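Local coordinates for ADP compounds hydrolase NudE (Escherichia coli, PDB 1VHZ), which hydrolyses ADP-ribose, NADH and diadenosine polyphosphates such as Ap3A and Ap2A, using magnesium or another divalent cation, and works as a homodimer, at residues A[8-13]-A[29-34]; A[51-56]-A[126-131]; A[61-66]-A[149-154]; A[77-82]-A[164-169]; A[105-110]-A[133-138]. All blocks are in the same frame, centred on the assembly; numbering follows the deposited sequence.

Contact 1: residues A[8-13]-A[29-34]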
# COMPACT_ATOMS: atom_id res chain seq x y z
N GLN A 8 4.87 16.12 -19.62
CA GLN A 8 6.24 15.90 -20.04
C GLN A 8 7.04 15.48 -18.80
O GLN A 8 7.13 16.23 -17.82
CB GLN A 8 6.88 17.09 -20.73
CG GLN A 8 8.33 16.84 -21.13
CD GLN A 8 8.94 17.90 -22.03
OE1 GLN A 8 8.54 18.01 -23.20
NE2 GLN A 8 9.91 18.66 -21.53
N LYS A 9 7.59 14.27 -18.83
CA LYS A 9 8.35 13.84 -17.66
C LYS A 9 9.60 14.69 -17.44
O LYS A 9 10.26 15.09 -18.40
CB LYS A 9 8.80 12.38 -17.77
CG LYS A 9 7.67 11.37 -17.86
CD LYS A 9 8.21 10.00 -17.45
CE LYS A 9 7.79 8.93 -18.45
NZ LYS A 9 8.72 7.77 -18.42
N PRO A 10 9.95 14.86 -16.18
CA PRO A 10 11.14 15.57 -15.80
C PRO A 10 12.36 14.79 -16.28
O PRO A 10 12.26 13.58 -16.50
CB PRO A 10 11.14 15.54 -14.27
CG PRO A 10 10.21 14.45 -13.88
CD PRO A 10 9.19 14.37 -15.00
N THR A 11 13.49 15.47 -16.42
CA THR A 11 14.69 14.73 -16.83
C THR A 11 15.49 14.42 -15.57
O THR A 11 15.59 15.25 -14.66
CB THR A 11 15.49 15.41 -17.93
OG1 THR A 11 16.91 15.47 -17.66
CG2 THR A 11 14.98 16.79 -18.25
N ILE A 12 16.02 13.22 -15.49
CA ILE A 12 16.85 12.82 -14.33
C ILE A 12 18.25 13.36 -14.60
O ILE A 12 18.84 12.93 -15.59
CB ILE A 12 16.87 11.28 -14.22
CG1 ILE A 12 15.41 10.82 -14.16
CG2 ILE A 12 17.69 10.82 -13.03
CD1 ILE A 12 15.07 9.62 -13.34
N LEU A 13 18.72 14.30 -13.80
CA LEU A 13 20.04 14.88 -14.05
C LEU A 13 21.17 14.04 -13.47
O LEU A 13 22.25 13.99 -14.04
CB LEU A 13 20.13 16.29 -13.42
CG LEU A 13 19.06 17.26 -13.91
CD1 LEU A 13 18.95 18.46 -12.98
CD2 LEU A 13 19.35 17.65 -15.35
N VAL A 29 18.07 11.72 -6.15
CA VAL A 29 17.84 11.92 -7.57
C VAL A 29 17.68 13.40 -7.91
O VAL A 29 16.76 14.03 -7.39
CB VAL A 29 16.56 11.20 -8.05
CG1 VAL A 29 16.37 11.36 -9.55
CG2 VAL A 29 16.58 9.71 -7.71
N ASP A 30 18.57 13.94 -8.74
CA ASP A 30 18.44 15.33 -9.16
C ASP A 30 17.49 15.35 -10.37
O ASP A 30 17.68 14.61 -11.32
CB ASP A 30 19.76 15.96 -9.56
CG ASP A 30 20.54 16.42 -8.34
OD1 ASP A 30 20.43 17.61 -8.00
OD2 ASP A 30 21.23 15.59 -7.73
N LEU A 31 16.45 16.18 -10.28
CA LEU A 31 15.48 16.27 -11.34
C LEU A 31 15.27 17.68 -11.88
O LEU A 31 15.34 18.65 -11.15
CB LEU A 31 14.08 15.87 -10.79
CG LEU A 31 13.84 14.38 -10.55
CD1 LEU A 31 12.48 14.17 -9.91
CD2 LEU A 31 13.94 13.61 -11.86
N GLU A 32 14.89 17.72 -13.16
CA GLU A 32 14.57 18.98 -13.79
C GLU A 32 13.19 18.80 -14.44
O GLU A 32 13.09 18.05 -15.40
CB GLU A 32 15.55 19.51 -14.84
CG GLU A 32 15.22 20.99 -15.16
CD GLU A 32 16.24 21.56 -16.15
OE1 GLU A 32 17.43 21.68 -15.78
OE2 GLU A 32 15.86 21.87 -17.29
N PHE A 33 12.20 19.45 -13.85
CA PHE A 33 10.85 19.34 -14.40
C PHE A 33 10.74 20.12 -15.70
O PHE A 33 11.61 20.88 -16.08
CB PHE A 33 9.83 19.80 -13.36
CG PHE A 33 9.77 18.82 -12.21
CD1 PHE A 33 10.62 18.95 -11.13
CD2 PHE A 33 8.86 17.77 -12.23
CE1 PHE A 33 10.56 18.06 -10.07
CE2 PHE A 33 8.80 16.86 -11.18
CZ PHE A 33 9.66 17.00 -10.10
N SER A 34 9.66 19.90 -16.44
CA SER A 34 9.36 20.53 -17.70
C SER A 34 9.37 22.05 -17.70
O SER A 34 9.60 22.64 -18.74
CB SER A 34 7.94 20.10 -18.18
OG SER A 34 8.22 19.01 -19.06
O HOH W 1 7.95 17.60 -15.69
O HOH W 2 10.72 17.74 -19.01

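Contact 2: residues A[51-56]-A[126-131]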
# COMPACT_ATOMS: atom_id res chain seq x y z
N ALA A 51 7.02 -8.98 -5.79
CA ALA A 51 6.42 -9.71 -4.71
C ALA A 51 5.14 -10.41 -5.16
O ALA A 51 4.54 -10.10 -6.19
CB ALA A 51 6.12 -8.78 -3.52
N VAL A 52 4.74 -11.38 -4.34
CA VAL A 52 3.53 -12.14 -4.57
C VAL A 52 2.75 -12.28 -3.26
O VAL A 52 3.33 -12.34 -2.17
CB VAL A 52 3.81 -13.53 -5.16
CG1 VAL A 52 4.55 -14.43 -4.18
CG2 VAL A 52 2.52 -14.23 -5.60
N MET A 53 1.45 -12.16 -3.34
CA MET A 53 0.59 -12.31 -2.15
C MET A 53 -0.43 -13.39 -2.53
O MET A 53 -0.98 -13.35 -3.63
CB MET A 53 -0.06 -11.01 -1.71
CG MET A 53 -1.44 -11.17 -1.05
SD MET A 53 -2.15 -9.61 -0.45
CE MET A 53 -1.40 -8.49 -1.64
N ILE A 54 -0.60 -14.37 -1.66
CA ILE A 54 -1.50 -15.48 -1.96
C ILE A 54 -2.71 -15.53 -1.05
O ILE A 54 -2.62 -15.41 0.17
CB ILE A 54 -0.78 -16.85 -1.84
CG1 ILE A 54 0.56 -16.81 -2.56
CG2 ILE A 54 -1.66 -17.96 -2.40
CD1 ILE A 54 1.70 -16.34 -1.70
N VAL A 55 -3.85 -15.70 -1.68
CA VAL A 55 -5.13 -15.79 -1.01
C VAL A 55 -5.71 -17.19 -1.24
O VAL A 55 -6.40 -17.45 -2.22
CB VAL A 55 -6.10 -14.72 -1.55
CG1 VAL A 55 -7.44 -14.81 -0.85
CG2 VAL A 55 -5.51 -13.30 -1.36
N PRO A 56 -5.46 -18.08 -0.29
CA PRO A 56 -5.94 -19.44 -0.33
C PRO A 56 -7.38 -19.56 0.15
O PRO A 56 -7.79 -18.95 1.14
CB PRO A 56 -5.02 -20.22 0.58
CG PRO A 56 -4.03 -19.25 1.12
CD PRO A 56 -4.62 -17.87 0.92
N MET A 126 3.38 -5.76 -6.43
CA MET A 126 2.81 -6.89 -5.70
C MET A 126 1.80 -7.62 -6.57
O MET A 126 0.84 -7.04 -7.09
CB MET A 126 2.21 -6.37 -4.40
CG MET A 126 1.31 -7.35 -3.66
SD MET A 126 2.22 -8.77 -3.06
CE MET A 126 2.97 -8.10 -1.58
N ASN A 127 2.01 -8.91 -6.77
CA ASN A 127 1.10 -9.71 -7.59
C ASN A 127 0.15 -10.48 -6.67
O ASN A 127 0.63 -11.21 -5.79
CB ASN A 127 1.86 -10.67 -8.51
CG ASN A 127 2.79 -9.94 -9.47
OD1 ASN A 127 2.40 -9.55 -10.55
ND2 ASN A 127 4.04 -9.71 -9.05
N ILE A 128 -1.15 -10.29 -6.86
CA ILE A 128 -2.15 -10.97 -6.06
C ILE A 128 -2.63 -12.24 -6.73
O ILE A 128 -3.11 -12.26 -7.87
CB ILE A 128 -3.36 -10.04 -5.78
CG1 ILE A 128 -2.85 -8.82 -4.98
CG2 ILE A 128 -4.43 -10.77 -5.00
CD1 ILE A 128 -3.84 -7.66 -4.96
N VAL A 129 -2.46 -13.38 -6.06
CA VAL A 129 -2.88 -14.66 -6.63
C VAL A 129 -3.88 -15.38 -5.74
O VAL A 129 -3.67 -15.41 -4.52
CB VAL A 129 -1.64 -15.57 -6.80
CG1 VAL A 129 -2.03 -16.95 -7.31
CG2 VAL A 129 -0.60 -14.96 -7.72
N VAL A 130 -4.90 -16.00 -6.32
CA VAL A 130 -5.87 -16.77 -5.52
C VAL A 130 -5.52 -18.26 -5.69
O VAL A 130 -5.27 -18.69 -6.81
CB VAL A 130 -7.32 -16.57 -5.99
CG1 VAL A 130 -8.31 -17.36 -5.12
CG2 VAL A 130 -7.67 -15.10 -5.98
N ALA A 131 -5.44 -18.98 -4.59
CA ALA A 131 -5.11 -20.39 -4.56
C ALA A 131 -6.28 -21.27 -4.12
O ALA A 131 -6.86 -21.03 -3.04
CB ALA A 131 -4.01 -20.62 -3.52

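Contact 3: residues A[61-66]-A[149-154]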
# COMPACT_ATOMS: atom_id res chain seq x y z
N HIS A 61 -13.62 -21.06 3.15
CA HIS A 61 -12.92 -20.23 4.09
C HIS A 61 -11.64 -19.69 3.43
O HIS A 61 -11.06 -20.28 2.53
CB HIS A 61 -12.50 -20.95 5.38
CG HIS A 61 -13.63 -21.25 6.32
ND1 HIS A 61 -14.64 -22.15 6.02
CD2 HIS A 61 -13.92 -20.78 7.56
CE1 HIS A 61 -15.50 -22.19 7.02
NE2 HIS A 61 -15.08 -21.39 7.97
N LEU A 62 -11.26 -18.51 3.88
CA LEU A 62 -10.00 -17.89 3.48
C LEU A 62 -8.98 -18.48 4.48
O LEU A 62 -9.41 -18.84 5.59
CB LEU A 62 -10.06 -16.40 3.78
CG LEU A 62 -10.20 -15.37 2.70
CD1 LEU A 62 -10.72 -15.91 1.39
CD2 LEU A 62 -11.05 -14.20 3.18
N ILE A 63 -7.74 -18.61 4.10
CA ILE A 63 -6.71 -19.07 5.02
C ILE A 63 -5.81 -17.84 5.28
O ILE A 63 -5.15 -17.40 4.34
CB ILE A 63 -5.78 -20.19 4.54
CG1 ILE A 63 -6.53 -21.46 4.14
CG2 ILE A 63 -4.79 -20.51 5.67
CD1 ILE A 63 -7.41 -22.04 5.21
N LEU A 64 -5.85 -17.29 6.48
CA LEU A 64 -5.03 -16.11 6.80
C LEU A 64 -3.88 -16.57 7.69
O LEU A 64 -3.99 -17.67 8.24
CB LEU A 64 -5.83 -15.11 7.63
CG LEU A 64 -7.05 -14.41 7.07
CD1 LEU A 64 -6.70 -13.55 5.87
CD2 LEU A 64 -8.17 -15.37 6.72
N ILE A 65 -2.87 -15.73 7.86
CA ILE A 65 -1.78 -16.06 8.75
C ILE A 65 -1.47 -14.88 9.69
O ILE A 65 -1.83 -13.74 9.39
CB ILE A 65 -0.47 -16.45 8.03
CG1 ILE A 65 -0.12 -15.40 6.98
CG2 ILE A 65 -0.58 -17.83 7.38
CD1 ILE A 65 1.33 -15.38 6.60
N ARG A 66 -0.86 -15.18 10.83
CA ARG A 66 -0.46 -14.17 11.80
C ARG A 66 1.07 -14.08 11.68
O ARG A 66 1.74 -15.11 11.64
CB ARG A 66 -0.94 -14.49 13.21
CG ARG A 66 -2.46 -14.53 13.32
CD ARG A 66 -2.93 -14.84 14.74
NE ARG A 66 -4.39 -14.80 14.80
CZ ARG A 66 -5.18 -13.74 14.80
NH1 ARG A 66 -6.51 -13.91 14.84
NH2 ARG A 66 -4.69 -12.50 14.77
N GLN A 149 -2.22 -20.09 11.50
CA GLN A 149 -3.23 -20.00 10.48
C GLN A 149 -4.59 -19.66 11.06
O GLN A 149 -4.91 -20.00 12.20
CB GLN A 149 -3.33 -21.34 9.70
CG GLN A 149 -2.14 -21.56 8.80
CD GLN A 149 -2.10 -22.91 8.14
OE1 GLN A 149 -3.11 -23.41 7.66
NE2 GLN A 149 -0.90 -23.51 8.10
N VAL A 150 -5.36 -18.86 10.31
CA VAL A 150 -6.70 -18.48 10.72
C VAL A 150 -7.69 -18.74 9.57
O VAL A 150 -7.50 -18.22 8.46
CB VAL A 150 -6.82 -17.02 11.15
CG1 VAL A 150 -8.26 -16.71 11.60
CG2 VAL A 150 -5.87 -16.66 12.28
N ARG A 151 -8.66 -19.60 9.81
CA ARG A 151 -9.69 -19.89 8.80
C ARG A 151 -10.80 -18.84 8.95
O ARG A 151 -11.30 -18.63 10.05
CB ARG A 151 -10.22 -21.32 8.97
CG ARG A 151 -9.29 -22.31 8.26
CD ARG A 151 -9.45 -23.72 8.80
NE ARG A 151 -9.28 -24.70 7.72
CZ ARG A 151 -8.16 -24.93 7.06
NH1 ARG A 151 -7.04 -24.27 7.33
NH2 ARG A 151 -8.16 -25.84 6.09
N TRP A 152 -11.10 -18.14 7.87
CA TRP A 152 -12.09 -17.08 7.88
C TRP A 152 -13.13 -17.31 6.79
O TRP A 152 -12.78 -17.39 5.61
CB TRP A 152 -11.37 -15.74 7.63
CG TRP A 152 -12.18 -14.57 8.10
CD1 TRP A 152 -13.27 -14.00 7.49
CD2 TRP A 152 -11.93 -13.81 9.29
NE1 TRP A 152 -13.72 -12.93 8.23
CE2 TRP A 152 -12.91 -12.79 9.34
CE3 TRP A 152 -10.98 -13.89 10.31
CZ2 TRP A 152 -12.96 -11.87 10.39
CZ3 TRP A 152 -11.02 -12.97 11.36
CH2 TRP A 152 -12.03 -11.98 11.37
N PRO A 153 -14.39 -17.43 7.19
CA PRO A 153 -15.45 -17.72 6.26
C PRO A 153 -15.63 -16.65 5.20
O PRO A 153 -15.71 -15.46 5.52
CB PRO A 153 -16.70 -17.87 7.11
CG PRO A 153 -16.32 -17.64 8.52
CD PRO A 153 -14.85 -17.34 8.59
N LEU A 154 -15.80 -17.09 3.95
CA LEU A 154 -16.00 -16.18 2.83
C LEU A 154 -17.25 -15.34 3.04
O LEU A 154 -17.28 -14.15 2.72
CB LEU A 154 -16.22 -16.99 1.53
CG LEU A 154 -14.99 -17.66 0.92
CD1 LEU A 154 -15.35 -18.31 -0.42
CD2 LEU A 154 -13.87 -16.66 0.74

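Contact 4: residues A[77-82]-A[164-169]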
# COMPACT_ATOMS: atom_id res chain seq x y z
N LEU A 77 -2.50 -9.72 10.89
CA LEU A 77 -3.40 -10.78 10.48
C LEU A 77 -3.60 -10.53 8.97
O LEU A 77 -3.93 -9.39 8.61
CB LEU A 77 -4.76 -10.72 11.15
CG LEU A 77 -5.83 -11.66 10.56
CD1 LEU A 77 -5.42 -13.12 10.73
CD2 LEU A 77 -7.20 -11.43 11.22
N GLY A 78 -3.30 -11.50 8.12
CA GLY A 78 -3.46 -11.22 6.70
C GLY A 78 -3.08 -12.37 5.79
O GLY A 78 -3.02 -13.52 6.19
N PHE A 79 -2.85 -12.02 4.53
CA PHE A 79 -2.51 -12.98 3.51
C PHE A 79 -1.00 -13.20 3.43
O PHE A 79 -0.20 -12.30 3.67
CB PHE A 79 -3.06 -12.53 2.15
CG PHE A 79 -4.55 -12.29 2.19
CD1 PHE A 79 -5.06 -11.02 1.98
CD2 PHE A 79 -5.43 -13.33 2.48
CE1 PHE A 79 -6.44 -10.80 2.02
CE2 PHE A 79 -6.79 -13.11 2.53
CZ PHE A 79 -7.30 -11.85 2.29
N SER A 80 -0.66 -14.43 3.12
CA SER A 80 0.74 -14.86 2.96
C SER A 80 1.37 -14.08 1.83
O SER A 80 0.76 -13.80 0.79
CB SER A 80 0.69 -16.39 2.78
OG SER A 80 1.71 -16.82 1.91
N LYS A 81 2.58 -13.58 2.01
CA LYS A 81 3.29 -12.76 1.06
C LYS A 81 4.76 -13.18 0.99
O LYS A 81 5.33 -13.57 2.01
CB LYS A 81 3.31 -11.28 1.58
CG LYS A 81 1.96 -10.62 1.63
CD LYS A 81 1.87 -9.32 2.39
CE LYS A 81 0.43 -8.91 2.67
NZ LYS A 81 -0.16 -9.50 3.92
N GLY A 82 5.37 -12.97 -0.16
CA GLY A 82 6.79 -13.28 -0.34
C GLY A 82 7.30 -12.66 -1.64
O GLY A 82 6.59 -11.96 -2.36
N PRO A 164 -8.04 -4.08 13.14
CA PRO A 164 -6.91 -3.22 12.86
C PRO A 164 -5.65 -3.97 12.46
O PRO A 164 -4.83 -3.43 11.71
CB PRO A 164 -6.71 -2.41 14.15
CG PRO A 164 -8.07 -2.44 14.77
CD PRO A 164 -8.60 -3.83 14.50
N ASP A 165 -5.44 -5.21 12.91
CA ASP A 165 -4.28 -6.01 12.57
C ASP A 165 -4.25 -6.43 11.10
O ASP A 165 -3.23 -6.92 10.60
CB ASP A 165 -4.25 -7.31 13.40
CG ASP A 165 -4.00 -7.05 14.88
OD1 ASP A 165 -4.40 -7.90 15.70
OD2 ASP A 165 -3.39 -6.01 15.19
N PHE A 166 -5.41 -6.42 10.46
CA PHE A 166 -5.57 -6.75 9.08
C PHE A 166 -5.58 -5.51 8.18
O PHE A 166 -5.23 -5.63 7.02
CB PHE A 166 -6.94 -7.48 8.87
CG PHE A 166 -7.26 -7.74 7.42
CD1 PHE A 166 -8.02 -6.85 6.69
CD2 PHE A 166 -6.79 -8.89 6.79
CE1 PHE A 166 -8.34 -7.09 5.36
CE2 PHE A 166 -7.10 -9.14 5.47
CZ PHE A 166 -7.87 -8.23 4.74
N ASN A 167 -6.02 -4.36 8.70
CA ASN A 167 -6.17 -3.16 7.89
C ASN A 167 -4.92 -2.52 7.35
O ASN A 167 -4.49 -1.45 7.76
CB ASN A 167 -7.09 -2.15 8.61
CG ASN A 167 -8.52 -2.69 8.65
OD1 ASN A 167 -8.91 -3.55 7.85
ND2 ASN A 167 -9.34 -2.25 9.58
N GLU A 168 -4.31 -3.17 6.37
CA GLU A 168 -3.10 -2.78 5.67
C GLU A 168 -3.48 -2.66 4.19
O GLU A 168 -4.22 -3.51 3.69
CB GLU A 168 -1.99 -3.78 5.95
CG GLU A 168 -0.64 -3.42 5.38
CD GLU A 168 -0.48 -3.84 3.93
OE1 GLU A 168 -1.26 -4.71 3.47
OE2 GLU A 168 0.43 -3.33 3.26
N ALA A 169 -3.01 -1.64 3.49
CA ALA A 169 -3.42 -1.39 2.11
C ALA A 169 -3.37 -2.55 1.15
O ALA A 169 -4.28 -2.63 0.29
CB ALA A 169 -2.70 -0.18 1.50

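Contact 5: residues A[105-110]-A[133-138]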
# COMPACT_ATOMS: atom_id res chain seq x y z
N GLY A 105 0.12 -26.87 -1.29
CA GLY A 105 0.42 -26.44 -2.66
C GLY A 105 -1.00 -26.20 -3.22
O GLY A 105 -1.95 -26.55 -2.50
N ALA A 106 -1.16 -25.67 -4.41
CA ALA A 106 -2.53 -25.48 -4.92
C ALA A 106 -2.60 -25.94 -6.37
O ALA A 106 -1.67 -25.61 -7.11
CB ALA A 106 -2.93 -24.01 -4.83
N ASN A 107 -3.64 -26.65 -6.77
CA ASN A 107 -3.72 -27.06 -8.18
C ASN A 107 -4.35 -25.96 -9.02
O ASN A 107 -4.27 -25.99 -10.24
CB ASN A 107 -4.55 -28.34 -8.36
CG ASN A 107 -3.85 -29.54 -7.73
OD1 ASN A 107 -2.65 -29.74 -7.92
ND2 ASN A 107 -4.59 -30.32 -6.96
N ASP A 108 -4.98 -24.98 -8.36
CA ASP A 108 -5.65 -23.92 -9.12
C ASP A 108 -5.24 -22.54 -8.64
O ASP A 108 -5.75 -21.98 -7.67
CB ASP A 108 -7.16 -24.17 -9.05
CG ASP A 108 -7.99 -23.20 -9.85
OD1 ASP A 108 -9.23 -23.17 -9.71
OD2 ASP A 108 -7.43 -22.42 -10.64
N LEU A 109 -4.32 -21.93 -9.38
CA LEU A 109 -3.79 -20.61 -9.05
C LEU A 109 -4.22 -19.57 -10.07
O LEU A 109 -4.11 -19.79 -11.27
CB LEU A 109 -2.27 -20.67 -8.92
CG LEU A 109 -1.74 -21.50 -7.75
CD1 LEU A 109 -0.30 -21.94 -7.96
CD2 LEU A 109 -1.87 -20.72 -6.44
N THR A 110 -4.81 -18.46 -9.58
CA THR A 110 -5.25 -17.43 -10.50
C THR A 110 -4.68 -16.06 -10.16
O THR A 110 -4.65 -15.58 -9.03
CB THR A 110 -6.68 -17.42 -10.98
OG1 THR A 110 -7.37 -16.18 -10.93
CG2 THR A 110 -7.55 -18.52 -10.46
N ASP A 133 -8.05 -25.55 -4.55
CA ASP A 133 -7.77 -26.96 -4.76
C ASP A 133 -6.39 -27.29 -4.20
O ASP A 133 -5.44 -27.63 -4.90
CB ASP A 133 -7.91 -27.35 -6.22
CG ASP A 133 -7.79 -28.87 -6.39
OD1 ASP A 133 -8.01 -29.59 -5.39
OD2 ASP A 133 -7.44 -29.32 -7.49
N LEU A 134 -6.28 -27.12 -2.89
CA LEU A 134 -5.05 -27.32 -2.16
C LEU A 134 -4.78 -28.79 -1.81
O LEU A 134 -5.69 -29.57 -1.65
CB LEU A 134 -5.07 -26.54 -0.84
CG LEU A 134 -5.59 -25.12 -0.84
CD1 LEU A 134 -5.29 -24.43 0.50
CD2 LEU A 134 -5.00 -24.29 -1.97
N TYR A 135 -3.50 -29.09 -1.61
CA TYR A 135 -3.05 -30.42 -1.24
C TYR A 135 -1.85 -30.22 -0.31
O TYR A 135 -1.13 -29.23 -0.47
CB TYR A 135 -2.66 -31.26 -2.45
CG TYR A 135 -1.59 -30.61 -3.30
CD1 TYR A 135 -0.25 -30.75 -3.02
CD2 TYR A 135 -1.95 -29.79 -4.37
CE1 TYR A 135 0.73 -30.12 -3.79
CE2 TYR A 135 -1.00 -29.17 -5.15
CZ TYR A 135 0.34 -29.34 -4.85
OH TYR A 135 1.29 -28.70 -5.64
N PRO A 136 -1.69 -31.10 0.67
CA PRO A 136 -0.60 -31.03 1.62
C PRO A 136 0.76 -31.21 0.97
O PRO A 136 0.99 -32.14 0.20
CB PRO A 136 -0.86 -32.16 2.61
CG PRO A 136 -2.21 -32.70 2.31
CD PRO A 136 -2.56 -32.27 0.90
N GLU A 137 1.68 -30.31 1.26
CA GLU A 137 3.04 -30.35 0.76
C GLU A 137 3.79 -29.19 1.43
O GLU A 137 3.40 -28.03 1.28
CB GLU A 137 3.23 -30.27 -0.74
CG GLU A 137 4.70 -30.30 -1.13
CD GLU A 137 4.98 -30.25 -2.61
OE1 GLU A 137 6.13 -29.94 -3.00
OE2 GLU A 137 4.09 -30.53 -3.43
N SER A 138 4.85 -29.54 2.11
CA SER A 138 5.61 -28.57 2.87
C SER A 138 7.00 -28.34 2.33
O SER A 138 7.61 -29.22 1.73
CB SER A 138 5.63 -29.08 4.33
OG SER A 138 6.36 -28.20 5.14

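Contact 1: residues A[8-13]-A[29-34]
Pro10 and Phe33 lie side by side and point the same way, with Pro10 CB over one face of the phenyl ring, 4.2 Å from its centroid. It sits toward the rim, in a CH-pi contact. Ile12 and Leu31 also run alongside each other, CG1 of Ile12 meeting CD2 of Leu31 at 3.9 Å. Ile12 sets CG1 beside its backbone N (chi1 -55°), which leaves CG2 anti to that N and against CG1 of Val29. Leu13 crosses the Glu32 side chain obliquely, its CD1 4.0 Å from Glu32 CB. The backbones pair antiparallel: Thr11 and Glu32 exchange two hydrogen bonds, and Leu13 N gives one of 2.7 Å to Asp30 O. Beyond the strands, one water bridges Gln8 O and Ser34 N. The bound ADP-ribose is about 7 Å from the Phe33 side chain. Tyr68 of the second subunit packs on Pro10 and Leu31. Strands 11-20 and 25-32 form a beta hairpin, and strand 38-44 lines the far edge of 25-32, where Arg38 forms a salt bridge with Glu32.

Contact 2: residues A[51-56]-A[126-131]
Met126 meets Met53 nearly at a right angle, its SD resting 3.5 Å from Met53 CB. Its chain bends at chi2 (66°) and chi3, which swings the sulfur back over the 51-56 segment and leaves CE against Ala51 CB. Asn127 follows on the opposite face. Its backbone N and its side-chain ND2 both donate to Ala51 O. The ND2 bond is 2.9 Å long and lies close to the amide plane, whereas the backbone N comes from above the carbonyl plane. Glu50 also accepts from ND2, which should help fix the rotation of the amide. Asn127 O in turn receives Met53 N. At Ile128 the side chain runs beside Met53, with CG1 3.7 Å from Met53 CE. Val129 N donates to Met53 O at 2.8 Å, almost straight along the C=O axis, and Val129 O takes Val55 N. Val129 CG2 touches Val52 CG2. Val130 lays CG1 near Val55 O, on the face covered by helix 169-184. Ala131 closes the run: its N bonds to Val55 O and its CB packs on Ile54 CG2, on the side of helix 90-102. This is a parallel pair at the centre of the mixed Nudix sheet. Asn127 apart, both faces are apolar, so the pairing probably rests on buried packing plus backbone bonds, with the amide nitrogen satisfied by Ala51 O and Glu50 OE1.

Contact 3: residues A[61-66]-A[149-154]
His61 turns its ring over Pro153, whose CA lies 4.0 Å from the ring centroid in a CH-pi contact. With CG anti to the carbonyl carbon (chi1 -74°), the imidazole leans across the neighbouring strand, and CD2 comes 3.4 Å from Pro153 N. Its ND1 is bonded to Asp59 O, which probably helps set the turn of the ring. An alanine here would be likely to uncover this side of Pro153 and leave Asp59 O without that bond. On the same face, Arg151 and Ile63 run alongside each other, and Ile63 CD1 sits over one face of the guanidinium. The two segments are antiparallel neighbours in the mixed sheet of the Nudix fold, where strand 149-153 flanks strand 61-69. Leu62 and Trp152 exchange two backbone bonds, as do Leu64 and Val150; Leu64 N to Val150 O is 2.7 Å. On the other face, Leu64 CD2 presses on Trp152 CB at 3.3 Å. The Trp152 indole extends clear of the 61-66 segment, with NE1 bonded to His156 O. Arg66 extends from CG to NE across Val150, bringing NE 3.5 Å from CG2. Leu154 crosses Leu62 at about a right angle, Leu154 CD2 meeting Leu62 CD1.

Contact 4: residues A[77-82]-A[164-169]
Phe166 CB starts 3.6 Å from Leu77 O, just past a backbone bond of 2.9 Å from Leu77 N to Asp165 O. The Phe166 CA also approaches Leu77 O in a CA-H...O contact. With CG set anti to the backbone N (chi1 174°), the ring runs past Leu77 O to Phe79. CD2 passes 3.4 Å from Leu77 O and lies near Gly78 CA. CE2 comes next, 3.9 Å from Phe79 CE1, and CZ stays close to the same atom. The two rings form an offset edge-to-face pair, the edge of Phe166 toward the face of Phe79, with planes 83° apart. In the Nudix fold this joins the end of strand 74-78 to the loop leading into helix 169-184, whose N-cap is Glu168. Swapping Phe166 for an alanine would probably open a gap beside Phe79 and remove the edge that meets its face. Leu160 and Leu175 also pack on Phe166. Lys81 NZ bonds to Phe79 O within its own segment and to Asn171 OD1 at the start of that helix.

Contact 5: residues A[105-110]-A[133-138]
Tyr135 lays one face of its ring over the backbone of Gly105. Gly105 CA is 3.9 Å from the ring centroid, over the face, in a CH-pi contact. The tyrosine CG sits between its own N and carbonyl carbon (chi1 57°), a crowded position that folds the ring back across the neighbouring strand. With no side chain, Gly105 lets the ring settle on its backbone, Gly105 C lying 3.5 Å above the ring plane. Two backbone bonds fasten this tight end. Gly105 N to Tyr135 O is 2.8 Å and nearly straight, while Tyr135 N reaches Gly105 O from above the carbonyl plane. On the other face, Ala106 CB packs 3.5 Å from Leu134 CD2. The far end is looser and faces solvent. There Asn107 and Asp133 are both exposed, at the corners where the two strands turn. Asn107 N bonds to Asp133 O at 2.8 Å. Its ND2 reaches Asp133 OD2 at 3.1 Å, from above the carboxylate plane, and the two flat groups are 62° apart. Asn107 OD1 points back to Tyr135 CE2, 3.3 Å away, with the amide only 23° from the ring plane. The contact belongs to the hairpin of strands 104-116 and 125-136. Helix 90-102 lies against it: Asn95 accepts a bond from Ala106 N and packs on Tyr135 together with Lys99.

How the contacts relate
Contact 2 is the core of the set, wholly buried and mostly apolar. Contact 4 is also buried but small, resting on two aromatic rings and one backbone bond. Contacts 3 and 5 lie further out in the same mixed sheet and bring polar or charged side chains to the surface. Contacts 2 and 5 share strand 125-136. Contact 3 adjoins contact 2 through Pro56 and Ile63, and contact 4 through Ile65 and Gly78. Contact 1 stands apart, its centre about 35 Å from that of contact 2, in a separate antiparallel sheet near bound ADP-ribose. It is partly buried, mixing apolar and CH-pi packing with a water bridge and a salt bridge. Contacts 1 and 4 both touch the second subunit.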